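Local coordinates for pyocin-S2 immunity protein (Pseudomonas aeruginosa, PDB 4QKO), which binds the nuclease domain of the bacteriocin pyocin S2 and so probably protects the producing cell from its own toxin, at residues Ser3-Tyr8 / Pro82-Gly87; Glu15-Ile20 / Leu39-Leu44; Thr45-Gly50 / Lys73-Ser78. All coordinates share one frame; numbering follows the deposited sequence.

Contact 1: Ser3-Tyr8 / Pro82-Gly87; sequences SKISEY and PGFKAG
Phe84 lies against Ile5 and Tyr8 where the C-terminal tail, residues 82-87, passes the short 3-10 turn that precedes helix 10-21. At the root of its side chain, CB sits 3.5 Å from the backbone O of Tyr8. CG and CD1 follow the same carbonyl, which reaches the ring at its edge, near the ring plane. Farther out, CE1 meets Ile5, 3.6 Å from CG1 and only slightly farther from CD1. Ile5 presents this branch because CG1 stands anti to its backbone N (chi1 -163°). Beyond the two segments, Phe84 also meets the ring of Phe13 and touches Val69 and Lys73 of helix 65-78.

The backbones add polar links. Lys85 N gives a weak, bent hydrogen bond to Tyr8 O (2.9 Å, 126° at the hydrogen), and Ser6 CA makes a CA-H...O contact with Gly83 O at 3.2 Å. The Lys85 side chain, bent at chi3, adds a van der Waals contact, its CE 3.5 Å from Glu7 O. Just before the turn, Ser3 N and Lys4 N both donate to Glu7 OE1. An apolar side, Phe84 against Ile5, and a sparse polar side thus join the 3-10 turn to the irregular tail; as the Lys85 hydrogen bond is weak, the hold probably comes mainly from packing.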
ATOM      1  N   SER A   3      14.086  20.153  -4.270  1.00 49.83           N
ATOM      2  CA  SER A   3      12.809  20.756  -3.815  1.00 51.10           C
ATOM      3  C   SER A   3      11.721  20.812  -4.924  1.00 47.66           C
ATOM      4  O   SER A   3      10.501  20.774  -4.663  1.00 45.72           O
ATOM      5  CB  SER A   3      13.115  22.201  -3.344  1.00 55.33           C
ATOM      6  OG  SER A   3      12.515  22.466  -2.097  1.00 63.65           O
ATOM      7  N   LYS A   4      12.179  20.920  -6.162  1.00 40.83           N
ATOM      8  CA  LYS A   4      11.304  21.149  -7.290  1.00 39.96           C
ATOM      9  C   LYS A   4      11.727  20.211  -8.365  1.00 35.02           C
ATOM     10  O   LYS A   4      12.929  19.949  -8.543  1.00 32.00           O
ATOM     11  CB  LYS A   4      11.458  22.576  -7.813  1.00 47.26           C
ATOM     12  CG  LYS A   4      10.810  23.636  -6.962  1.00 52.95           C
ATOM     13  CD  LYS A   4      10.744  24.928  -7.761  1.00 59.69           C
ATOM     14  CE  LYS A   4      10.812  26.154  -6.869  1.00 67.10           C
ATOM     15  NZ  LYS A   4      10.928  27.381  -7.710  1.00 69.45           N
ATOM     16  N   ILE A   5      10.746  19.739  -9.132  1.00 30.85           N
ATOM     17  CA  ILE A   5      11.036  18.796 -10.171  1.00 31.58           C
ATOM     18  C   ILE A   5      12.022  19.392 -11.259  1.00 31.90           C
ATOM     19  O   ILE A   5      12.798  18.672 -11.909  1.00 30.55           O
ATOM     20  CB  ILE A   5       9.674  18.155 -10.663  1.00 30.57           C
ATOM     21  CG1 ILE A   5       9.938  16.871 -11.449  1.00 29.72           C
ATOM     22  CG2 ILE A   5       8.885  19.172 -11.485  1.00 31.11           C
ATOM     23  CD1 ILE A   5       8.667  16.108 -11.716  1.00 28.75           C
ATOM     24  N   SER A   6      12.039  20.718 -11.430  1.00 34.05           N
ATOM     25  CA  SER A   6      12.916  21.342 -12.416  1.00 37.73           C
ATOM     26  C   SER A   6      14.422  21.304 -12.041  1.00 39.85           C
ATOM     27  O   SER A   6      15.282  21.553 -12.884  1.00 39.81           O
ATOM     28  CB  SER A   6      12.463  22.782 -12.630  1.00 41.18           C
ATOM     29  OG  SER A   6      12.602  23.446 -11.402  1.00 47.10           O
ATOM     30  N   GLU A   7      14.727  20.978 -10.789  1.00 37.61           N
ATOM     31  CA  GLU A   7      16.094  20.616 -10.354  1.00 39.58           C
ATOM     32  C   GLU A   7      16.553  19.185 -10.770  1.00 38.32           C
ATOM     33  O   GLU A   7      17.771  18.892 -10.805  1.00 36.75           O
ATOM     34  CB  GLU A   7      16.201  20.826  -8.834  1.00 42.06           C
ATOM     35  CG  GLU A   7      15.989  22.304  -8.490  1.00 47.86           C
ATOM     36  CD  GLU A   7      15.480  22.593  -7.073  1.00 53.97           C
ATOM     37  OE1 GLU A   7      15.367  21.658  -6.254  1.00 57.05           O
ATOM     38  OE2 GLU A   7      15.216  23.797  -6.777  1.00 54.98           O
ATOM     39  N   TYR A   8      15.606  18.282 -11.089  1.00 31.29           N
ATOM     40  CA  TYR A   8      15.989  16.992 -11.589  1.00 28.98           C
ATOM     41  C   TYR A   8      16.187  17.048 -13.078  1.00 30.05           C
ATOM     42  O   TYR A   8      15.384  17.666 -13.783  1.00 33.26           O
ATOM     43  CB  TYR A   8      14.865  15.999 -11.331  1.00 31.43           C
ATOM     44  CG  TYR A   8      14.662  15.628  -9.894  1.00 30.04           C
ATOM     45  CD1 TYR A   8      14.039  16.499  -8.992  1.00 31.60           C
ATOM     46  CD2 TYR A   8      15.076  14.401  -9.442  1.00 31.18           C
ATOM     47  CE1 TYR A   8      13.818  16.134  -7.659  1.00 32.27           C
ATOM     48  CE2 TYR A   8      14.880  14.026  -8.126  1.00 32.86           C
ATOM     49  CZ  TYR A   8      14.263  14.904  -7.239  1.00 34.12           C
ATOM     50  OH  TYR A   8      14.097  14.510  -5.955  1.00 36.36           O
ATOM     51  N   PRO A  82       6.927  24.133 -15.358  1.00 29.40           N
ATOM     52  CA  PRO A  82       8.366  23.878 -15.623  1.00 28.38           C
ATOM     53  C   PRO A  82       8.695  22.385 -15.746  1.00 27.10           C
ATOM     54  O   PRO A  82       8.096  21.585 -15.040  1.00 25.07           O
ATOM     55  CB  PRO A  82       9.095  24.433 -14.387  1.00 30.17           C
ATOM     56  CG  PRO A  82       8.087  25.329 -13.708  1.00 33.32           C
ATOM     57  CD  PRO A  82       6.712  24.907 -14.126  1.00 29.85           C
ATOM     58  N   GLY A  83       9.645  22.055 -16.623  1.00 25.31           N
ATOM     59  CA  GLY A  83      10.033  20.720 -16.905  1.00 25.61           C
ATOM     60  C   GLY A  83      11.356  20.378 -16.271  1.00 27.44           C
ATOM     61  O   GLY A  83      11.876  21.087 -15.445  1.00 27.62           O
ATOM     62  N   PHE A  84      11.890  19.247 -16.670  1.00 28.40           N
ATOM     63  CA  PHE A  84      13.115  18.735 -16.107  1.00 27.94           C
ATOM     64  C   PHE A  84      14.249  19.635 -16.569  1.00 31.11           C
ATOM     65  O   PHE A  84      14.230  20.161 -17.684  1.00 28.40           O
ATOM     66  CB  PHE A  84      13.387  17.313 -16.619  1.00 29.16           C
ATOM     67  CG  PHE A  84      12.395  16.300 -16.148  1.00 29.08           C
ATOM     68  CD1 PHE A  84      12.137  16.152 -14.784  1.00 30.41           C
ATOM     69  CD2 PHE A  84      11.708  15.525 -17.044  1.00 30.66           C
ATOM     70  CE1 PHE A  84      11.237  15.222 -14.340  1.00 28.98           C
ATOM     71  CE2 PHE A  84      10.769  14.592 -16.608  1.00 29.99           C
ATOM     72  CZ  PHE A  84      10.524  14.463 -15.253  1.00 30.35           C
ATOM     73  N   LYS A  85      15.224  19.806 -15.693  1.00 32.96           N
ATOM     74  CA  LYS A  85      16.529  20.309 -16.100  1.00 36.06           C
ATOM     75  C   LYS A  85      17.098  19.537 -17.285  1.00 37.77           C
ATOM     76  O   LYS A  85      17.028  18.307 -17.330  1.00 38.17           O
ATOM     77  CB  LYS A  85      17.496  20.174 -14.952  1.00 37.47           C
ATOM     78  CG  LYS A  85      18.809  20.882 -15.222  1.00 40.74           C
ATOM     79  CD  LYS A  85      19.554  21.059 -13.902  1.00 43.48           C
ATOM     80  CE  LYS A  85      19.992  19.724 -13.313  1.00 44.61           C
ATOM     81  NZ  LYS A  85      21.016  19.925 -12.237  1.00 49.06           N
ATOM     82  N   ALA A  86      17.710  20.260 -18.223  1.00 40.42           N
ATOM     83  CA  ALA A  86      18.343  19.621 -19.383  1.00 43.15           C
ATOM     84  C   ALA A  86      19.507  18.726 -18.917  1.00 45.75           C
ATOM     85  O   ALA A  86      20.175  19.045 -17.922  1.00 44.37           O
ATOM     86  CB  ALA A  86      18.845  20.695 -20.367  1.00 44.23           C
ATOM     87  N   GLY A  87      19.718  17.604 -19.611  1.00 51.25           N
ATOM     88  CA  GLY A  87      20.848  16.683 -19.334  1.00 55.66           C
ATOM     89  C   GLY A  87      22.012  16.945 -20.286  1.00 57.13           C
ATOM     90  O   GLY A  87      23.043  16.264 -20.237  1.00 65.01           O
TER

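Contact 2: Glu15-Ile20 / Leu39-Leu44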
ATOM      1  N   GLU A  15      15.380   7.682 -12.052  0.50 24.63           N
ATOM      2  CA  GLU A  15      16.042   6.848 -11.048  0.50 26.68           C
ATOM      3  C   GLU A  15      15.365   6.938  -9.640  0.50 24.47           C
ATOM      4  O   GLU A  15      15.227   5.927  -8.951  0.50 26.31           O
ATOM      5  CB  GLU A  15      17.521   7.183 -11.006  0.50 28.93           C
ATOM      6  CG  GLU A  15      18.196   7.289 -12.388  0.50 31.72           C
ATOM      7  CD  GLU A  15      17.641   6.359 -13.485  0.50 32.97           C
ATOM      8  OE1 GLU A  15      17.121   5.252 -13.162  0.50 37.26           O
ATOM      9  OE2 GLU A  15      17.764   6.716 -14.681  0.50 29.92           O
ATOM     10  N   PHE A  16      14.898   8.117  -9.233  1.00 22.61           N
ATOM     11  CA  PHE A  16      14.075   8.257  -8.023  1.00 21.61           C
ATOM     12  C   PHE A  16      12.763   7.439  -8.147  1.00 20.26           C
ATOM     13  O   PHE A  16      12.423   6.641  -7.245  1.00 20.61           O
ATOM     14  CB  PHE A  16      13.727   9.686  -7.852  1.00 22.39           C
ATOM     15  CG  PHE A  16      12.830  10.027  -6.689  1.00 23.18           C
ATOM     16  CD1 PHE A  16      13.160   9.693  -5.385  1.00 25.68           C
ATOM     17  CD2 PHE A  16      11.672  10.798  -6.907  1.00 25.75           C
ATOM     18  CE1 PHE A  16      12.341  10.097  -4.300  1.00 26.67           C
ATOM     19  CE2 PHE A  16      10.868  11.241  -5.827  1.00 24.33           C
ATOM     20  CZ  PHE A  16      11.202  10.896  -4.524  1.00 25.87           C
ATOM     21  N   VAL A  17      12.053   7.567  -9.284  1.00 18.93           N
ATOM     22  CA  VAL A  17      10.798   6.804  -9.431  1.00 18.39           C
ATOM     23  C   VAL A  17      11.054   5.271  -9.451  1.00 19.42           C
ATOM     24  O   VAL A  17      10.321   4.497  -8.840  1.00 18.89           O
ATOM     25  CB  VAL A  17      10.076   7.266 -10.716  1.00 18.60           C
ATOM     26  CG1 VAL A  17       8.906   6.376 -10.930  1.00 19.18           C
ATOM     27  CG2 VAL A  17       9.635   8.733 -10.616  1.00 17.84           C
ATOM     28  N   LYS A  18      12.122   4.833 -10.116  1.00 20.53           N
ATOM     29  CA  LYS A  18      12.465   3.411 -10.150  1.00 25.16           C
ATOM     30  C   LYS A  18      12.754   2.947  -8.742  1.00 22.88           C
ATOM     31  O   LYS A  18      12.330   1.840  -8.375  1.00 23.58           O
ATOM     32  CB  LYS A  18      13.739   3.074 -10.922  1.00 31.21           C
ATOM     33  CG  LYS A  18      13.751   2.893 -12.427  1.00 41.11           C
ATOM     34  CD  LYS A  18      15.147   2.370 -12.819  1.00 50.05           C
ATOM     35  CE  LYS A  18      15.693   2.949 -14.135  1.00 57.39           C
ATOM     36  NZ  LYS A  18      15.207   2.191 -15.319  1.00 60.22           N
ATOM     37  N   ASP A  19      13.457   3.764  -7.948  1.00 22.54           N
ATOM     38  CA  ASP A  19      13.708   3.421  -6.539  1.00 23.86           C
ATOM     39  C   ASP A  19      12.462   3.244  -5.713  1.00 24.18           C
ATOM     40  O   ASP A  19      12.356   2.286  -4.923  1.00 21.17           O
ATOM     41  CB  ASP A  19      14.638   4.416  -5.847  1.00 26.34           C
ATOM     42  CG  ASP A  19      16.108   4.328  -6.383  1.00 28.04           C
ATOM     43  OD1 ASP A  19      16.511   3.248  -6.877  1.00 29.23           O
ATOM     44  OD2 ASP A  19      16.855   5.352  -6.324  1.00 31.77           O
ATOM     45  N   ILE A  20      11.527   4.172  -5.865  1.00 21.66           N
ATOM     46  CA  ILE A  20      10.236   4.023  -5.166  1.00 20.75           C
ATOM     47  C   ILE A  20       9.491   2.777  -5.653  1.00 19.53           C
ATOM     48  O   ILE A  20       9.040   1.956  -4.838  1.00 18.83           O
ATOM     49  CB  ILE A  20       9.317   5.252  -5.393  1.00 19.15           C
ATOM     50  CG1 ILE A  20       9.956   6.462  -4.760  1.00 19.96           C
ATOM     51  CG2 ILE A  20       7.945   4.963  -4.825  1.00 20.20           C
ATOM     52  CD1 ILE A  20       9.227   7.788  -4.946  1.00 20.04           C
ATOM     53  N   LEU A  39       5.250  10.497  -0.633  1.00 25.52           N
ATOM     54  CA  LEU A  39       4.713  11.868  -0.341  1.00 28.51           C
ATOM     55  C   LEU A  39       5.529  12.901  -1.028  1.00 27.45           C
ATOM     56  O   LEU A  39       4.973  13.796  -1.658  1.00 29.33           O
ATOM     57  CB  LEU A  39       4.641  12.113   1.160  1.00 30.55           C
ATOM     58  CG  LEU A  39       3.586  11.253   1.919  1.00 31.98           C
ATOM     59  CD1 LEU A  39       3.712  11.396   3.440  1.00 34.45           C
ATOM     60  CD2 LEU A  39       2.133  11.561   1.512  1.00 33.25           C
ATOM     61  N   GLU A  40       6.848  12.731  -1.052  1.00 28.09           N
ATOM     62  CA  GLU A  40       7.718  13.598  -1.847  1.00 28.87           C
ATOM     63  C   GLU A  40       7.407  13.549  -3.372  1.00 26.88           C
ATOM     64  O   GLU A  40       7.376  14.597  -4.007  1.00 25.62           O
ATOM     65  CB  GLU A  40       9.203  13.305  -1.601  1.00 34.30           C
ATOM     66  CG  GLU A  40       9.688  13.848  -0.273  1.00 42.67           C
ATOM     67  CD  GLU A  40      11.162  13.538   0.121  1.00 50.75           C
ATOM     68  OE1 GLU A  40      12.088  13.762  -0.707  1.00 62.20           O
ATOM     69  OE2 GLU A  40      11.399  13.172   1.310  1.00 44.89           O
ATOM     70  N   PHE A  41       7.212  12.342  -3.927  1.00 23.98           N
ATOM     71  CA  PHE A  41       6.811  12.166  -5.316  1.00 22.64           C
ATOM     72  C   PHE A  41       5.550  12.961  -5.611  1.00 21.01           C
ATOM     73  O   PHE A  41       5.498  13.667  -6.625  1.00 20.99           O
ATOM     74  CB  PHE A  41       6.614  10.675  -5.607  1.00 21.60           C
ATOM     75  CG  PHE A  41       6.021  10.351  -6.918  1.00 20.17           C
ATOM     76  CD1 PHE A  41       6.810  10.251  -8.064  1.00 20.57           C
ATOM     77  CD2 PHE A  41       4.665  10.104  -7.039  1.00 19.86           C
ATOM     78  CE1 PHE A  41       6.243   9.913  -9.295  1.00 21.68           C
ATOM     79  CE2 PHE A  41       4.101   9.762  -8.281  1.00 21.19           C
ATOM     80  CZ  PHE A  41       4.872   9.674  -9.413  1.00 19.60           C
ATOM     81  N   LYS A  42       4.549  12.789  -4.805  1.00 21.36           N
ATOM     82  CA  LYS A  42       3.227  13.467  -5.052  1.00 24.43           C
ATOM     83  C   LYS A  42       3.420  14.966  -5.098  1.00 26.47           C
ATOM     84  O   LYS A  42       2.928  15.678  -6.012  1.00 23.19           O
ATOM     85  CB  LYS A  42       2.274  13.151  -3.911  1.00 25.19           C
ATOM     86  CG  LYS A  42       1.706  11.773  -3.980  1.00 28.44           C
ATOM     87  CD  LYS A  42       1.119  11.272  -2.670  1.00 31.54           C
ATOM     88  CE  LYS A  42       0.197  12.232  -1.972  1.00 35.30           C
ATOM     89  NZ  LYS A  42      -1.151  12.162  -2.609  1.00 37.35           N
ATOM     90  N   LYS A  43       4.205  15.469  -4.141  1.00 28.57           N
ATOM     91  CA  LYS A  43       4.584  16.902  -4.118  1.00 33.22           C
ATOM     92  C   LYS A  43       5.368  17.369  -5.332  1.00 31.03           C
ATOM     93  O   LYS A  43       5.094  18.428  -5.915  1.00 27.97           O
ATOM     94  CB  LYS A  43       5.441  17.246  -2.877  1.00 39.90           C
ATOM     95  CG  LYS A  43       4.678  17.637  -1.629  1.00 46.30           C
ATOM     96  CD  LYS A  43       5.250  18.898  -0.944  1.00 52.89           C
ATOM     97  CE  LYS A  43       6.787  18.974  -0.787  1.00 58.08           C
ATOM     98  NZ  LYS A  43       7.366  18.073   0.268  1.00 58.64           N
ATOM     99  N   LEU A  44       6.381  16.620  -5.708  1.00 26.69           N
ATOM    100  CA  LEU A  44       7.204  17.029  -6.824  1.00 26.44           C
ATOM    101  C   LEU A  44       6.428  17.102  -8.152  1.00 24.11           C
ATOM    102  O   LEU A  44       6.648  18.022  -8.937  1.00 25.32           O
ATOM    103  CB  LEU A  44       8.350  16.056  -7.056  1.00 27.38           C
ATOM    104  CG  LEU A  44       9.788  16.240  -6.629  1.00 35.51           C
ATOM    105  CD1 LEU A  44      10.149  17.671  -6.290  1.00 37.23           C
ATOM    106  CD2 LEU A  44      10.175  15.281  -5.526  1.00 34.21           C
TER
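A buried, largely apolar helix-helix contact near the centre of the chain joins helix 10-21 to helix 31-45 through Phe16, Val17 and Ile20 on one side and Phe41 and Leu44 on the other, with Glu40 contributing its CB. The two short segments run roughly antiparallel, at 143°, and their axes come no closer than 11.4 Å, a wide spacing bridged by large side chains. Phe41 is the common partner. With chi1 at 172°, its ring is sent across to Val17, whose CG2 comes within 3.8 Å of CE1. Its CB takes the tip of Ile20, CD1, at 3.9 Å.

Phe16 reaches over from its own helix. Ring atom CE2 meets Leu44 CD2 at 4.1 Å and lies near Phe41 CA, while Glu40 CB comes to the ring edge, close to its plane. CD1 of Ile20 lies over one face of the Phe16 ring, nearer its edge than its centre, so the Ile20 tip packs against both phenylalanines, the ring of Phe16 and CB of Phe41. Val68 of helix 65-78 and Leu54 of helix 52-55 close around the same cluster. With no hydrogen bond between the segments, their association rests on apolar packing, and burial from water probably contributes.

Contact 3: Thr45-Gly50 / Lys73-Ser78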
ATOM      1  N   THR A  45       5.592  16.087  -8.439  1.00 21.44           N
ATOM      2  CA  THR A  45       4.986  15.994  -9.780  1.00 21.20           C
ATOM      3  C   THR A  45       3.874  17.022  -9.893  1.00 22.83           C
ATOM      4  O   THR A  45       3.610  17.495 -11.001  1.00 22.64           O
ATOM      5  CB  THR A  45       4.339  14.646 -10.059  1.00 21.25           C
ATOM      6  OG1 THR A  45       3.430  14.380  -9.021  1.00 21.18           O
ATOM      7  CG2 THR A  45       5.370  13.464 -10.084  1.00 21.49           C
ATOM      8  N   GLU A  46       3.189  17.308  -8.782  1.00 21.19           N
ATOM      9  CA  GLU A  46       1.993  18.140  -8.804  1.00 25.28           C
ATOM     10  C   GLU A  46       0.875  17.510  -9.624  1.00 25.04           C
ATOM     11  O   GLU A  46      -0.107  18.182  -9.938  1.00 24.65           O
ATOM     12  CB  GLU A  46       2.265  19.575  -9.313  1.00 26.30           C
ATOM     13  CG  GLU A  46       3.302  20.262  -8.457  1.00 29.39           C
ATOM     14  CD  GLU A  46       3.786  21.630  -8.988  1.00 34.40           C
ATOM     15  OE1 GLU A  46       3.810  22.553  -8.156  1.00 39.56           O
ATOM     16  OE2 GLU A  46       4.172  21.770 -10.176  1.00 35.31           O
ATOM     17  N   HIS A  47       0.969  16.222  -9.897  1.00 20.91           N
ATOM     18  CA  HIS A  47       0.027  15.598 -10.776  1.00 21.93           C
ATOM     19  C   HIS A  47      -1.221  15.208  -9.981  1.00 22.14           C
ATOM     20  O   HIS A  47      -1.139  14.651  -8.863  1.00 22.30           O
ATOM     21  CB  HIS A  47       0.658  14.414 -11.421  1.00 19.98           C
ATOM     22  CG  HIS A  47      -0.138  13.844 -12.538  1.00 20.52           C
ATOM     23  ND1 HIS A  47      -1.264  13.103 -12.312  1.00 20.25           N
ATOM     24  CD2 HIS A  47       0.060  13.826 -13.862  1.00 19.37           C
ATOM     25  CE1 HIS A  47      -1.768  12.710 -13.455  1.00 19.93           C
ATOM     26  NE2 HIS A  47      -0.963  13.104 -14.414  1.00 21.15           N
ATOM     27  N   PRO A  48      -2.384  15.405 -10.572  1.00 22.62           N
ATOM     28  CA  PRO A  48      -3.581  15.106  -9.807  1.00 23.50           C
ATOM     29  C   PRO A  48      -3.885  13.619  -9.517  1.00 22.49           C
ATOM     30  O   PRO A  48      -4.675  13.338  -8.670  1.00 23.54           O
ATOM     31  CB  PRO A  48      -4.693  15.737 -10.682  1.00 24.00           C
ATOM     32  CG  PRO A  48      -4.145  15.780 -11.994  1.00 23.62           C
ATOM     33  CD  PRO A  48      -2.708  16.094 -11.844  1.00 23.44           C
ATOM     34  N   SER A  49      -3.238  12.674 -10.178  1.00 19.67           N
ATOM     35  CA  SER A  49      -3.381  11.252  -9.816  1.00 19.38           C
ATOM     36  C   SER A  49      -2.476  10.857  -8.628  1.00 18.01           C
ATOM     37  O   SER A  49      -2.645   9.766  -8.134  1.00 16.38           O
ATOM     38  CB  SER A  49      -3.050  10.345 -11.014  1.00 19.49           C
ATOM     39  OG  SER A  49      -3.863  10.662 -12.170  1.00 18.97           O
ATOM     40  N   GLY A  50      -1.541  11.722  -8.186  1.00 17.30           N
ATOM     41  CA  GLY A  50      -0.673  11.434  -7.035  1.00 18.98           C
ATOM     42  C   GLY A  50      -0.057  10.043  -7.100  1.00 17.20           C
ATOM     43  O   GLY A  50       0.473   9.630  -8.118  1.00 17.63           O
ATOM     44  N   LYS A  73       5.879  13.904 -17.337  1.00 17.91           N
ATOM     45  CA  LYS A  73       6.495  14.883 -18.234  1.00 20.81           C
ATOM     46  C   LYS A  73       5.461  15.533 -19.212  1.00 21.14           C
ATOM     47  O   LYS A  73       5.455  16.793 -19.424  1.00 19.64           O
ATOM     48  CB  LYS A  73       7.561  14.181 -19.045  1.00 23.05           C
ATOM     49  CG  LYS A  73       8.301  14.991 -20.076  1.00 27.29           C
ATOM     50  CD  LYS A  73       9.410  14.202 -20.743  1.00 28.69           C
ATOM     51  CE  LYS A  73      10.255  15.166 -21.544  1.00 35.54           C
ATOM     52  NZ  LYS A  73      11.192  14.326 -22.318  1.00 39.20           N
ATOM     53  N   GLU A  74       4.626  14.671 -19.786  1.00 19.97           N
ATOM     54  CA  GLU A  74       3.712  15.105 -20.842  1.00 21.02           C
ATOM     55  C   GLU A  74       2.609  15.896 -20.248  1.00 20.18           C
ATOM     56  O   GLU A  74       2.200  16.891 -20.832  1.00 20.53           O
ATOM     57  CB  GLU A  74       3.210  13.929 -21.632  1.00 22.84           C
ATOM     58  CG  GLU A  74       4.246  13.301 -22.556  1.00 26.21           C
ATOM     59  CD  GLU A  74       3.675  12.180 -23.446  1.00 32.68           C
ATOM     60  OE1 GLU A  74       2.411  11.972 -23.484  1.00 36.00           O
ATOM     61  OE2 GLU A  74       4.485  11.532 -24.158  1.00 34.43           O
ATOM     62  N   TRP A  75       2.134  15.506 -19.070  1.00 21.53           N
ATOM     63  CA  TRP A  75       1.111  16.288 -18.362  1.00 20.93           C
ATOM     64  C   TRP A  75       1.605  17.707 -17.971  1.00 21.42           C
ATOM     65  O   TRP A  75       0.937  18.721 -18.275  1.00 21.64           O
ATOM     66  CB  TRP A  75       0.597  15.554 -17.144  1.00 20.87           C
ATOM     67  CG  TRP A  75      -0.403  16.368 -16.330  1.00 20.91           C
ATOM     68  CD1 TRP A  75      -1.696  16.475 -16.573  1.00 22.82           C
ATOM     69  CD2 TRP A  75      -0.143  17.218 -15.206  1.00 21.34           C
ATOM     70  NE1 TRP A  75      -2.286  17.302 -15.693  1.00 21.95           N
ATOM     71  CE2 TRP A  75      -1.362  17.778 -14.830  1.00 22.83           C
ATOM     72  CE3 TRP A  75       0.985  17.509 -14.448  1.00 24.22           C
ATOM     73  CZ2 TRP A  75      -1.506  18.640 -13.734  1.00 24.42           C
ATOM     74  CZ3 TRP A  75       0.871  18.379 -13.381  1.00 23.47           C
ATOM     75  CH2 TRP A  75      -0.396  18.928 -13.020  1.00 25.30           C
ATOM     76  N   ARG A  76       2.802  17.831 -17.421  1.00 21.06           N
ATOM     77  CA  ARG A  76       3.306  19.147 -16.990  1.00 20.51           C
ATOM     78  C   ARG A  76       3.549  20.004 -18.216  1.00 21.93           C
ATOM     79  O   ARG A  76       3.312  21.194 -18.153  1.00 24.47           O
ATOM     80  CB  ARG A  76       4.607  19.060 -16.160  1.00 21.38           C
ATOM     81  CG  ARG A  76       4.486  18.334 -14.827  1.00 20.06           C
ATOM     82  CD  ARG A  76       5.820  18.223 -14.075  1.00 21.89           C
ATOM     83  NE  ARG A  76       6.380  19.527 -13.708  1.00 22.92           N
ATOM     84  CZ  ARG A  76       5.977  20.315 -12.715  1.00 23.48           C
ATOM     85  NH1 ARG A  76       5.061  19.950 -11.845  1.00 22.31           N
ATOM     86  NH2 ARG A  76       6.575  21.494 -12.587  1.00 25.38           N
ATOM     87  N   ALA A  77       4.083  19.425 -19.289  1.00 21.24           N
ATOM     88  CA  ALA A  77       4.293  20.171 -20.565  1.00 22.36           C
ATOM     89  C   ALA A  77       2.966  20.738 -21.083  1.00 23.41           C
ATOM     90  O   ALA A  77       2.887  21.898 -21.583  1.00 22.77           O
ATOM     91  CB  ALA A  77       4.929  19.309 -21.640  1.00 22.75           C
ATOM     92  N   SER A  78       1.936  19.925 -20.977  1.00 22.25           N
ATOM     93  CA  SER A  78       0.609  20.274 -21.511  1.00 26.45           C
ATOM     94  C   SER A  78      -0.103  21.347 -20.635  1.00 26.99           C
ATOM     95  O   SER A  78      -0.902  22.139 -21.136  1.00 30.04           O
ATOM     96  CB  SER A  78      -0.246  19.034 -21.589  1.00 25.20           C
ATOM     97  OG  SER A  78      -0.889  18.835 -20.317  1.00 27.97           O
TER
HETATM   98  O   HOH W   1       5.117  23.906 -11.050  1.00 37.82           O
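The C-terminal end of helix 31-45 and the turn that follows it, residues 45-50, pack against the last turns of helix 65-78 through Trp75 and Arg76. Glu46 leaves the helix with positive phi, and a type I beta turn runs from His47 to Gly50.

Trp75 provides the flat surface. A chi1 of 176° swings its indole out toward the turn. His47 and Pro48 lie over one face: His47 CD2 is 3.6 Å from Trp75 CG, and Pro48 CD is 3.4 Å from Trp75 CZ2. The imidazole is edge-to-face with the five-membered ring, centroids 4.4 Å apart and planes at 53°, while His47 CA adds a CH-pi contact over the six-membered ring. The imidazole is itself held at its edge by Ser49 N, which donates to His47 ND1 near the ring plane and limits the ring's rotation.

Arg76 secures the helix end. Its NH1 makes two hydrogen bonds with acceptors that both lie near the guanidinium plane: one to Thr45 O at 3.0 Å, approached from above the carbonyl plane, the other to Glu46 OE2 at 2.6 Å, a nearly straight salt bridge (168°) that uses the anti side of the carboxylate. A water spans Glu46 OE2 and Arg76 NH2, and Pro82 O of the tail also accepts from NH2. The positive charge of Arg76, beside the C-terminal carbonyls, would probably offset the partial negative charge of the helix end.

Thr45 OG1 accepts from His47 N at 3.2 Å and so closes an ST turn at the helix C-terminus; the beta turn that begins at His47 lays His47 edge-to-face and Pro48 CD over one face of Trp75, within the small all-helical fold of the colicin and pyocin immunity proteins.

Overall arrangement
The three contacts lie about 13 Å from one another, centre to centre, in a compact all-helical chain. Contact 1 brings the regions near the N- and C-termini together and spans the other two in sequence; contact 2 pairs helix 10-21 with helix 31-45, and contact 3 follows, setting the end of helix 31-45 and its turn against helix 65-78. Contacts 2 and 3 meet where Phe41 CE2 packs on Gly50 O, 3.6 Å away. Ile5 joins contact 1 to both neighbours, through Leu44 and Arg76. On helix 31-45, Lys42 forms a salt bridge with Glu88 of the pyocin S2 chain, so the helix shared by contacts 2 and 3 also faces the toxin.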